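Local coordinates for ornithine carbamoyltransferase, mitochondrial (Coccidioides immitis, PDB 3SDS), which catalyses the transfer of the carbamoyl group from carbamoyl phosphate to L-ornithine, giving L-citrulline and phosphate in arginine biosynthesis, at residues N43-K52 against E332-E343; E109-V117 against D134-S142. All blocks are in the same frame, centred on the assembly; numbering follows the deposited sequence.

Contact 1: residues N43-K52 against E332-E343; sequences NASSYKKTIK and ENRLWAAISALE
Trp336 and Lys48 meet at the centre of a helix-helix crossing of the transcarbamoylase fold: the C-terminal helix 327-347 returns to pack on helix 34-51 and, through Ala338, Ile339 and Leu342, on Ala87 of helix 78-90. The axes of segments 43-51 and 332-343 approach to 8.4 Å, with N-to-C directions at 116°. The buried part centres on Ala44 and Trp336. The methyl CB of Ala44 rests 3.4 Å from Trp336 O and also meets the CB of Ser340; Leu164 of helix 156-169 also packs on Ala44. Trp336 is clasped on both faces: the extended Lys48 chain runs over one, with CD 3.8 Å from the centroid of the five-membered ring in a CH-pi contact, and Leu335 CD2 lies over the opposite one. Ile51 CG2 fills in at the benzo edge, 4.0 Å from CZ3 of Trp336. Tyr47 CD2 packs on Ile339 CG2, and Tyr47 OH gives a 2.6 Å hydrogen bond to Glu343 OE1, reaching it from above the carboxylate plane; Arg59 holds OE2 of that carboxylate.

The side toward Lys52 is more solvent-exposed, and charged chain ends replace the apolar packing. Lys48 NZ bonds in the carbonyl plane to Asn333 OD1 and has its stronger partner in Glu168, while Thr165 holds ND2 of Asn333. The Lys52 chain, bent at chi3 (86°), brings NZ to Glu332. There a single oxygen, Glu332 OE2, is gripped twice: Lys52 NZ takes its syn lone pair at 2.8 Å, and Trp336 NE1, donating nearly in its ring plane, meets it on the anti side at 2.9 Å.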
loop_
_atom_site.group_PDB
_atom_site.type_symbol
_atom_site.label_atom_id
_atom_site.label_comp_id
_atom_site.label_asym_id
_atom_site.label_seq_id
_atom_site.Cartn_x
_atom_site.Cartn_y
_atom_site.Cartn_z
ATOM N N ASN A 43 -8.728 -2.482 -28.149
ATOM C CA ASN A 43 -7.653 -3.072 -27.351
ATOM C C ASN A 43 -8.139 -3.648 -26.001
ATOM O O ASN A 43 -7.769 -4.782 -25.636
ATOM C CB ASN A 43 -6.465 -2.095 -27.165
ATOM C CG ASN A 43 -5.746 -1.748 -28.492
ATOM O OD1 ASN A 43 -6.064 -2.287 -29.570
ATOM N ND2 ASN A 43 -4.788 -0.829 -28.415
ATOM N N ALA A 44 -8.973 -2.886 -25.281
ATOM C CA ALA A 44 -9.544 -3.347 -24.012
ATOM C C ALA A 44 -10.392 -4.605 -24.229
ATOM O O ALA A 44 -10.254 -5.595 -23.499
ATOM C CB ALA A 44 -10.352 -2.239 -23.327
ATOM N N SER A 45 -11.236 -4.582 -25.254
ATOM C CA SER A 45 -12.029 -5.751 -25.587
ATOM C C SER A 45 -11.160 -7.011 -25.838
ATOM O O SER A 45 -11.467 -8.116 -25.328
ATOM C CB SER A 45 -12.869 -5.466 -26.810
ATOM O OG SER A 45 -13.632 -6.605 -27.103
ATOM N N SER A 46 -10.097 -6.831 -26.632
ATOM C CA SER A 46 -9.164 -7.882 -26.977
ATOM C C SER A 46 -8.434 -8.442 -25.744
ATOM O O SER A 46 -8.415 -9.672 -25.527
ATOM C CB SER A 46 -8.147 -7.332 -27.970
ATOM O OG SER A 46 -7.311 -8.357 -28.474
ATOM N N TYR A 47 -7.835 -7.546 -24.945
ATOM C CA TYR A 47 -7.075 -7.958 -23.763
ATOM C C TYR A 47 -7.955 -8.724 -22.762
ATOM O O TYR A 47 -7.503 -9.702 -22.128
ATOM C CB TYR A 47 -6.388 -6.751 -23.088
ATOM C CG TYR A 47 -5.384 -5.988 -23.955
ATOM C CD1 TYR A 47 -4.616 -6.645 -24.942
ATOM C CD2 TYR A 47 -5.179 -4.618 -23.773
ATOM C CE1 TYR A 47 -3.697 -5.943 -25.746
ATOM C CE2 TYR A 47 -4.256 -3.905 -24.570
ATOM C CZ TYR A 47 -3.518 -4.576 -25.544
ATOM O OH TYR A 47 -2.612 -3.880 -26.327
ATOM N N LYS A 48 -9.209 -8.274 -22.649
ATOM C CA LYS A 48 -10.245 -8.884 -21.793
ATOM C C LYS A 48 -10.539 -10.339 -22.175
ATOM O O LYS A 48 -10.598 -11.230 -21.323
ATOM C CB LYS A 48 -11.533 -8.032 -21.851
ATOM C CG LYS A 48 -12.789 -8.697 -21.278
ATOM C CD LYS A 48 -13.926 -7.714 -21.060
ATOM C CE LYS A 48 -15.116 -8.423 -20.409
ATOM N NZ LYS A 48 -16.377 -7.585 -20.475
ATOM N N LYS A 49 -10.709 -10.577 -23.468
ATOM C CA LYS A 49 -11.004 -11.922 -23.965
ATOM C C LYS A 49 -9.828 -12.899 -23.732
ATOM O O LYS A 49 -10.041 -14.041 -23.324
ATOM C CB LYS A 49 -11.426 -11.859 -25.441
ATOM C CG LYS A 49 -12.474 -12.856 -25.804
ATOM C CD LYS A 49 -12.337 -13.378 -27.228
ATOM C CE LYS A 49 -12.878 -14.825 -27.277
ATOM N NZ LYS A 49 -13.252 -15.313 -28.636
ATOM N N THR A 50 -8.600 -12.436 -23.975
ATOM C CA THR A 50 -7.397 -13.264 -23.789
ATOM C C THR A 50 -7.177 -13.605 -22.312
ATOM O O THR A 50 -7.012 -14.781 -21.980
ATOM C CB THR A 50 -6.090 -12.567 -24.326
ATOM O OG1 THR A 50 -6.255 -12.133 -25.682
ATOM C CG2 THR A 50 -4.898 -13.484 -24.250
ATOM N N ILE A 51 -7.160 -12.580 -21.442
ATOM C CA ILE A 51 -6.867 -12.758 -19.995
ATOM C C ILE A 51 -7.959 -13.593 -19.252
ATOM O O ILE A 51 -7.641 -14.460 -18.431
ATOM C CB ILE A 51 -6.557 -11.384 -19.306
ATOM C CG1 ILE A 51 -5.233 -10.828 -19.828
ATOM C CG2 ILE A 51 -6.499 -11.488 -17.768
ATOM C CD1 ILE A 51 -5.060 -9.313 -19.713
ATOM N N LYS A 52 -9.232 -13.369 -19.589
ATOM C CA LYS A 52 -10.322 -14.146 -18.963
ATOM C C LYS A 52 -10.367 -15.588 -19.372
ATOM O O LYS A 52 -11.112 -16.331 -18.767
ATOM C CB LYS A 52 -11.706 -13.518 -19.141
ATOM C CG LYS A 52 -11.833 -12.256 -18.345
ATOM C CD LYS A 52 -13.176 -11.600 -18.478
ATOM C CE LYS A 52 -14.160 -12.180 -17.493
ATOM N NZ LYS A 52 -15.359 -11.339 -17.511
ATOM N N GLU A 332 -16.749 -3.799 -13.991
ATOM C CA GLU A 332 -15.572 -4.604 -14.350
ATOM C C GLU A 332 -14.792 -4.064 -15.560
ATOM O O GLU A 332 -13.550 -4.197 -15.614
ATOM C CB GLU A 332 -15.964 -6.072 -14.602
ATOM C CG GLU A 332 -14.818 -6.949 -15.141
ATOM C CD GLU A 332 -15.242 -8.310 -15.661
ATOM O OE1 GLU A 332 -16.324 -8.821 -15.283
ATOM O OE2 GLU A 332 -14.472 -8.881 -16.458
ATOM N N ASN A 333 -15.493 -3.471 -16.528
ATOM C CA ASN A 333 -14.807 -2.905 -17.690
ATOM C C ASN A 333 -13.842 -1.746 -17.346
ATOM O O ASN A 333 -13.102 -1.276 -18.219
ATOM C CB ASN A 333 -15.807 -2.500 -18.778
ATOM C CG ASN A 333 -16.482 -3.716 -19.470
ATOM O OD1 ASN A 333 -15.937 -4.828 -19.507
ATOM N ND2 ASN A 333 -17.673 -3.488 -20.027
ATOM N N ARG A 334 -13.843 -1.289 -16.083
ATOM C CA ARG A 334 -12.866 -0.301 -15.644
ATOM C C ARG A 334 -11.455 -0.904 -15.658
ATOM O O ARG A 334 -10.467 -0.233 -16.035
ATOM C CB ARG A 334 -13.206 0.253 -14.258
ATOM C CG ARG A 334 -14.306 1.355 -14.231
ATOM C CD ARG A 334 -13.921 2.618 -15.044
ATOM N NE ARG A 334 -12.906 3.453 -14.390
ATOM C CZ ARG A 334 -13.177 4.319 -13.403
ATOM N NH1 ARG A 334 -14.424 4.453 -12.951
ATOM N NH2 ARG A 334 -12.203 5.046 -12.846
ATOM N N LEU A 335 -11.367 -2.179 -15.267
ATOM C CA LEU A 335 -10.096 -2.876 -15.221
ATOM C C LEU A 335 -9.499 -2.920 -16.619
ATOM O O LEU A 335 -8.330 -2.552 -16.806
ATOM C CB LEU A 335 -10.248 -4.277 -14.627
ATOM C CG LEU A 335 -9.028 -5.230 -14.661
ATOM C CD1 LEU A 335 -7.756 -4.634 -14.044
ATOM C CD2 LEU A 335 -9.327 -6.585 -14.033
ATOM N N TRP A 336 -10.313 -3.345 -17.588
ATOM C CA TRP A 336 -9.869 -3.518 -18.980
ATOM C C TRP A 336 -9.534 -2.164 -19.641
ATOM O O TRP A 336 -8.546 -2.067 -20.397
ATOM C CB TRP A 336 -10.855 -4.394 -19.792
ATOM C CG TRP A 336 -11.326 -5.598 -18.959
ATOM C CD1 TRP A 336 -12.603 -5.836 -18.496
ATOM C CD2 TRP A 336 -10.514 -6.666 -18.432
ATOM N NE1 TRP A 336 -12.628 -6.983 -17.743
ATOM C CE2 TRP A 336 -11.362 -7.504 -17.675
ATOM C CE3 TRP A 336 -9.147 -6.997 -18.535
ATOM C CZ2 TRP A 336 -10.894 -8.660 -17.021
ATOM C CZ3 TRP A 336 -8.672 -8.154 -17.879
ATOM C CH2 TRP A 336 -9.549 -8.969 -17.135
ATOM N N ALA A 337 -10.292 -1.118 -19.303
ATOM C CA ALA A 337 -10.017 0.221 -19.810
ATOM C C ALA A 337 -8.707 0.835 -19.264
ATOM O O ALA A 337 -7.972 1.493 -20.004
ATOM C CB ALA A 337 -11.189 1.122 -19.536
ATOM N N ALA A 338 -8.397 0.602 -17.989
ATOM C CA ALA A 338 -7.111 1.047 -17.431
ATOM C C ALA A 338 -5.893 0.389 -18.086
ATOM O O ALA A 338 -4.870 1.068 -18.307
ATOM C CB ALA A 338 -7.066 0.853 -15.934
ATOM N N ILE A 339 -5.990 -0.911 -18.397
ATOM C CA ILE A 339 -4.871 -1.622 -19.029
ATOM C C ILE A 339 -4.583 -0.970 -20.381
ATOM O O ILE A 339 -3.421 -0.667 -20.723
ATOM C CB ILE A 339 -5.131 -3.162 -19.209
ATOM C CG1 ILE A 339 -5.107 -3.912 -17.853
ATOM C CG2 ILE A 339 -4.115 -3.788 -20.227
ATOM C CD1 ILE A 339 -5.580 -5.391 -17.912
ATOM N N SER A 340 -5.655 -0.740 -21.133
ATOM C CA SER A 340 -5.559 -0.157 -22.472
ATOM C C SER A 340 -4.926 1.239 -22.408
ATOM O O SER A 340 -3.989 1.543 -23.170
ATOM C CB SER A 340 -6.958 -0.081 -23.085
ATOM O OG SER A 340 -6.937 0.380 -24.413
ATOM N N ALA A 341 -5.416 2.062 -21.474
ATOM C CA ALA A 341 -4.973 3.443 -21.368
ATOM C C ALA A 341 -3.524 3.575 -20.903
ATOM O O ALA A 341 -2.761 4.391 -21.455
ATOM C CB ALA A 341 -5.900 4.245 -20.483
ATOM N N LEU A 342 -3.150 2.784 -19.896
ATOM C CA LEU A 342 -1.778 2.789 -19.402
ATOM C C LEU A 342 -0.809 2.245 -20.452
ATOM O O LEU A 342 0.290 2.790 -20.587
ATOM C CB LEU A 342 -1.627 1.994 -18.094
ATOM C CG LEU A 342 -2.404 2.397 -16.844
ATOM C CD1 LEU A 342 -2.608 1.175 -15.973
ATOM C CD2 LEU A 342 -1.690 3.472 -16.069
ATOM N N GLU A 343 -1.177 1.184 -21.180
ATOM C CA GLU A 343 -0.316 0.734 -22.286
ATOM C C GLU A 343 -0.065 1.856 -23.295
ATOM O O GLU A 343 1.077 2.051 -23.750
ATOM C CB GLU A 343 -0.886 -0.477 -23.034
ATOM C CG GLU A 343 0.129 -1.162 -23.962
ATOM C CD GLU A 343 -0.510 -1.752 -25.216
ATOM O OE1 GLU A 343 -1.756 -1.679 -25.332
ATOM O OE2 GLU A 343 0.241 -2.283 -26.091
#

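Contact 2: residues E109-V117 against D134-S142; sequences ESLYDTSVV and DIANLAKHS
Tyr112 and His141 are turned toward each other by unlike first torsions: the phenol swings away from its own backbone N (chi1 -171°), whereas the imidazole keeps CG beside the N and opposite the carbonyl carbon (chi1 -50°). The result is a T-shaped pair in which the edge of Tyr112 points at the face of His141, with centroids 4.6 Å apart and planes at 71°. Lys140 CB lies over the other imidazole face.

The two rings close one rim of the packing between helices 111-119 and 132-141; the axes of segments 111-117 and 134-141 approach to 8.6 Å. Helix 132-141 is the connection of a beta-alpha-beta crossover from strand 124-128 to strand 146-148, and Leu138 and Ile135 settle on Ala127 of the first strand. Leu111, at the start of the other helix, lays its CD2 methyl against the backbone of the opposing helix, 3.5 Å from Leu138 N and 3.8 Å from Asn137 CB.

Ser115 sits in the buried middle. Its OG touches the Leu138 CD1 methyl and lies 2.7 Å from Leu138 O, a carbonyl that already takes the backbone N-H of His141. Val116 adds its CG2 methyl beside His141 O. Helix 111-119 also meets the third subunit of the trimer, where Asp113 bonds to Tyr321 and Glu109 forms a salt bridge with Arg79 of that neighbouring chain.

The imidazole is also tied to its own helix. His141 ND1 donates to Asn137 O at 2.9 Å; ND1 lies in the carbonyl plane of Asn137, and the acceptor is tilted from the imidazole plane. This bond is consistent with a proton on ND1 and would restrict the ring's rotation, while the Tyr112-His141 pair is aromatic and the Leu111 methyls make apolar packing.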
loop_
_atom_site.group_PDB
_atom_site.type_symbol
_atom_site.label_atom_id
_atom_site.label_comp_id
_atom_site.label_asym_id
_atom_site.label_seq_id
_atom_site.Cartn_x
_atom_site.Cartn_y
_atom_site.Cartn_z
ATOM N N GLU A 109 3.604 22.939 0.795
ATOM C CA GLU A 109 4.624 22.981 -0.265
ATOM C C GLU A 109 3.946 23.375 -1.597
ATOM O O GLU A 109 2.887 22.843 -1.945
ATOM C CB GLU A 109 5.318 21.607 -0.378
ATOM C CG GLU A 109 6.442 21.495 -1.419
ATOM C CD GLU A 109 6.820 20.047 -1.749
ATOM O OE1 GLU A 109 6.060 19.110 -1.422
ATOM O OE2 GLU A 109 7.891 19.835 -2.345
ATOM N N SER A 110 4.560 24.302 -2.333
ATOM C CA SER A 110 4.047 24.769 -3.638
ATOM C C SER A 110 3.640 23.646 -4.609
ATOM O O SER A 110 4.246 22.576 -4.589
ATOM C CB SER A 110 5.098 25.669 -4.290
ATOM O OG SER A 110 4.990 25.651 -5.698
ATOM N N LEU A 111 2.634 23.879 -5.459
ATOM C CA LEU A 111 2.223 22.836 -6.436
ATOM C C LEU A 111 3.313 22.525 -7.488
ATOM O O LEU A 111 3.432 21.389 -7.975
ATOM C CB LEU A 111 0.867 23.133 -7.108
ATOM C CG LEU A 111 0.359 21.944 -7.961
ATOM C CD1 LEU A 111 -1.087 21.540 -7.661
ATOM C CD2 LEU A 111 0.573 22.146 -9.469
ATOM N N TYR A 112 4.094 23.554 -7.822
ATOM C CA TYR A 112 5.216 23.415 -8.739
ATOM C C TYR A 112 6.201 22.346 -8.230
ATOM O O TYR A 112 6.461 21.357 -8.930
ATOM C CB TYR A 112 5.889 24.778 -8.917
ATOM C CG TYR A 112 6.941 24.835 -9.999
ATOM C CD1 TYR A 112 6.585 24.926 -11.349
ATOM C CD2 TYR A 112 8.303 24.820 -9.671
ATOM C CE1 TYR A 112 7.554 24.994 -12.342
ATOM C CE2 TYR A 112 9.282 24.887 -10.663
ATOM C CZ TYR A 112 8.894 24.975 -11.994
ATOM O OH TYR A 112 9.856 25.038 -12.967
ATOM N N ASP A 113 6.694 22.543 -7.003
ATOM C CA ASP A 113 7.670 21.663 -6.358
ATOM C C ASP A 113 7.228 20.179 -6.306
ATOM O O ASP A 113 7.926 19.283 -6.806
ATOM C CB ASP A 113 7.978 22.176 -4.944
ATOM C CG ASP A 113 8.616 23.574 -4.928
ATOM O OD1 ASP A 113 8.608 24.280 -5.964
ATOM O OD2 ASP A 113 9.140 23.974 -3.858
ATOM N N THR A 114 6.061 19.930 -5.715
ATOM C CA THR A 114 5.492 18.586 -5.636
ATOM C C THR A 114 5.481 17.869 -6.995
ATOM O O THR A 114 5.912 16.719 -7.126
ATOM C CB THR A 114 4.077 18.676 -5.064
ATOM O OG1 THR A 114 4.171 19.062 -3.689
ATOM C CG2 THR A 114 3.341 17.355 -5.165
ATOM N N SER A 115 4.985 18.581 -7.998
ATOM C CA SER A 115 4.943 18.145 -9.387
ATOM C C SER A 115 6.324 17.774 -9.988
ATOM O O SER A 115 6.467 16.726 -10.591
ATOM C CB SER A 115 4.289 19.259 -10.200
ATOM O OG SER A 115 3.811 18.768 -11.424
ATOM N N VAL A 116 7.337 18.625 -9.826
ATOM C CA VAL A 116 8.641 18.336 -10.418
ATOM C C VAL A 116 9.277 17.130 -9.727
ATOM O O VAL A 116 9.747 16.198 -10.405
ATOM C CB VAL A 116 9.592 19.558 -10.394
ATOM C CG1 VAL A 116 11.070 19.128 -10.518
ATOM C CG2 VAL A 116 9.220 20.552 -11.483
ATOM N N VAL A 117 9.234 17.143 -8.387
ATOM C CA VAL A 117 9.855 16.130 -7.513
ATOM C C VAL A 117 9.291 14.707 -7.638
ATOM O O VAL A 117 10.049 13.755 -7.834
ATOM C CB VAL A 117 9.833 16.589 -6.026
ATOM C CG1 VAL A 117 10.416 15.510 -5.095
ATOM C CG2 VAL A 117 10.617 17.878 -5.874
ATOM N N ASP A 134 -6.525 22.806 -11.121
ATOM C CA ASP A 134 -5.531 22.056 -10.340
ATOM C C ASP A 134 -4.763 21.011 -11.171
ATOM O O ASP A 134 -3.528 21.035 -11.194
ATOM C CB ASP A 134 -6.173 21.396 -9.110
ATOM C CG ASP A 134 -6.068 22.248 -7.856
ATOM O OD1 ASP A 134 -7.108 22.481 -7.210
ATOM O OD2 ASP A 134 -4.950 22.676 -7.502
ATOM N N ILE A 135 -5.488 20.114 -11.847
ATOM C CA ILE A 135 -4.862 19.019 -12.617
ATOM C C ILE A 135 -3.977 19.499 -13.788
ATOM O O ILE A 135 -2.905 18.936 -14.034
ATOM C CB ILE A 135 -5.903 17.920 -13.073
ATOM C CG1 ILE A 135 -5.232 16.727 -13.753
ATOM C CG2 ILE A 135 -6.928 18.484 -14.028
ATOM C CD1 ILE A 135 -4.744 15.695 -12.827
ATOM N N ALA A 136 -4.419 20.538 -14.496
ATOM C CA ALA A 136 -3.635 21.088 -15.605
ATOM C C ALA A 136 -2.283 21.629 -15.128
ATOM O O ALA A 136 -1.254 21.345 -15.736
ATOM C CB ALA A 136 -4.426 22.149 -16.373
ATOM N N ASN A 137 -2.287 22.372 -14.029
ATOM C CA ASN A 137 -1.048 22.918 -13.467
ATOM C C ASN A 137 -0.030 21.830 -13.062
ATOM O O ASN A 137 1.180 21.984 -13.242
ATOM C CB ASN A 137 -1.367 23.873 -12.299
ATOM C CG ASN A 137 -2.133 25.141 -12.751
ATOM O OD1 ASN A 137 -1.947 25.633 -13.868
ATOM N ND2 ASN A 137 -2.995 25.661 -11.874
ATOM N N LEU A 138 -0.544 20.730 -12.526
ATOM C CA LEU A 138 0.259 19.579 -12.187
ATOM C C LEU A 138 0.879 18.982 -13.445
ATOM O O LEU A 138 2.097 18.822 -13.532
ATOM C CB LEU A 138 -0.615 18.545 -11.484
ATOM C CG LEU A 138 -0.093 17.123 -11.303
ATOM C CD1 LEU A 138 1.170 17.057 -10.444
ATOM C CD2 LEU A 138 -1.184 16.316 -10.676
ATOM N N ALA A 139 0.036 18.656 -14.418
ATOM C CA ALA A 139 0.493 18.143 -15.703
ATOM C C ALA A 139 1.484 19.081 -16.389
ATOM O O ALA A 139 2.442 18.623 -17.024
ATOM C CB ALA A 139 -0.691 17.888 -16.615
ATOM N N LYS A 140 1.248 20.388 -16.274
ATOM C CA LYS A 140 2.085 21.376 -16.944
ATOM C C LYS A 140 3.546 21.188 -16.559
ATOM O O LYS A 140 4.430 21.344 -17.385
ATOM C CB LYS A 140 1.620 22.804 -16.630
ATOM C CG LYS A 140 2.145 23.880 -17.592
ATOM C CD LYS A 140 2.172 25.274 -16.926
ATOM C CE LYS A 140 2.774 26.383 -17.834
ATOM N NZ LYS A 140 1.735 27.015 -18.737
ATOM N N HIS A 141 3.791 20.811 -15.314
ATOM C CA HIS A 141 5.163 20.665 -14.829
ATOM C C HIS A 141 5.639 19.223 -14.560
ATOM O O HIS A 141 6.751 19.019 -14.092
ATOM C CB HIS A 141 5.366 21.557 -13.602
ATOM C CG HIS A 141 4.915 22.973 -13.808
ATOM N ND1 HIS A 141 3.721 23.455 -13.308
ATOM C CD2 HIS A 141 5.487 24.005 -14.477
ATOM C CE1 HIS A 141 3.583 24.726 -13.647
ATOM N NE2 HIS A 141 4.642 25.084 -14.353
ATOM N N SER A 142 4.804 18.236 -14.846
ATOM C CA SER A 142 5.207 16.841 -14.733
ATOM C C SER A 142 6.111 16.445 -15.905
ATOM O O SER A 142 5.830 16.800 -17.053
ATOM C CB SER A 142 3.972 15.927 -14.717
ATOM O OG SER A 142 4.324 14.572 -14.925
#

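In the fold
Contact 1 ties the first and last helices of the chain together, whereas contact 2 lies wholly in the carbamoyl phosphate domain and falls between the two segments of contact 1 in sequence. Their centres are 29 Å apart, their nearest atoms about 13 Å, and they do not touch. Contact 1 includes Arg334, a predicted carbamoyl phosphate ligand, and its Asn333 side chain is about 8 Å from that of Gln158; in contact 2 the Leu138 side chain is about 9 Å from that of Arg128. Contact 1 packs on Ser120 and Met121 of the second subunit, while segment 109-117 reaches the probable phosphate-binding loop of the third.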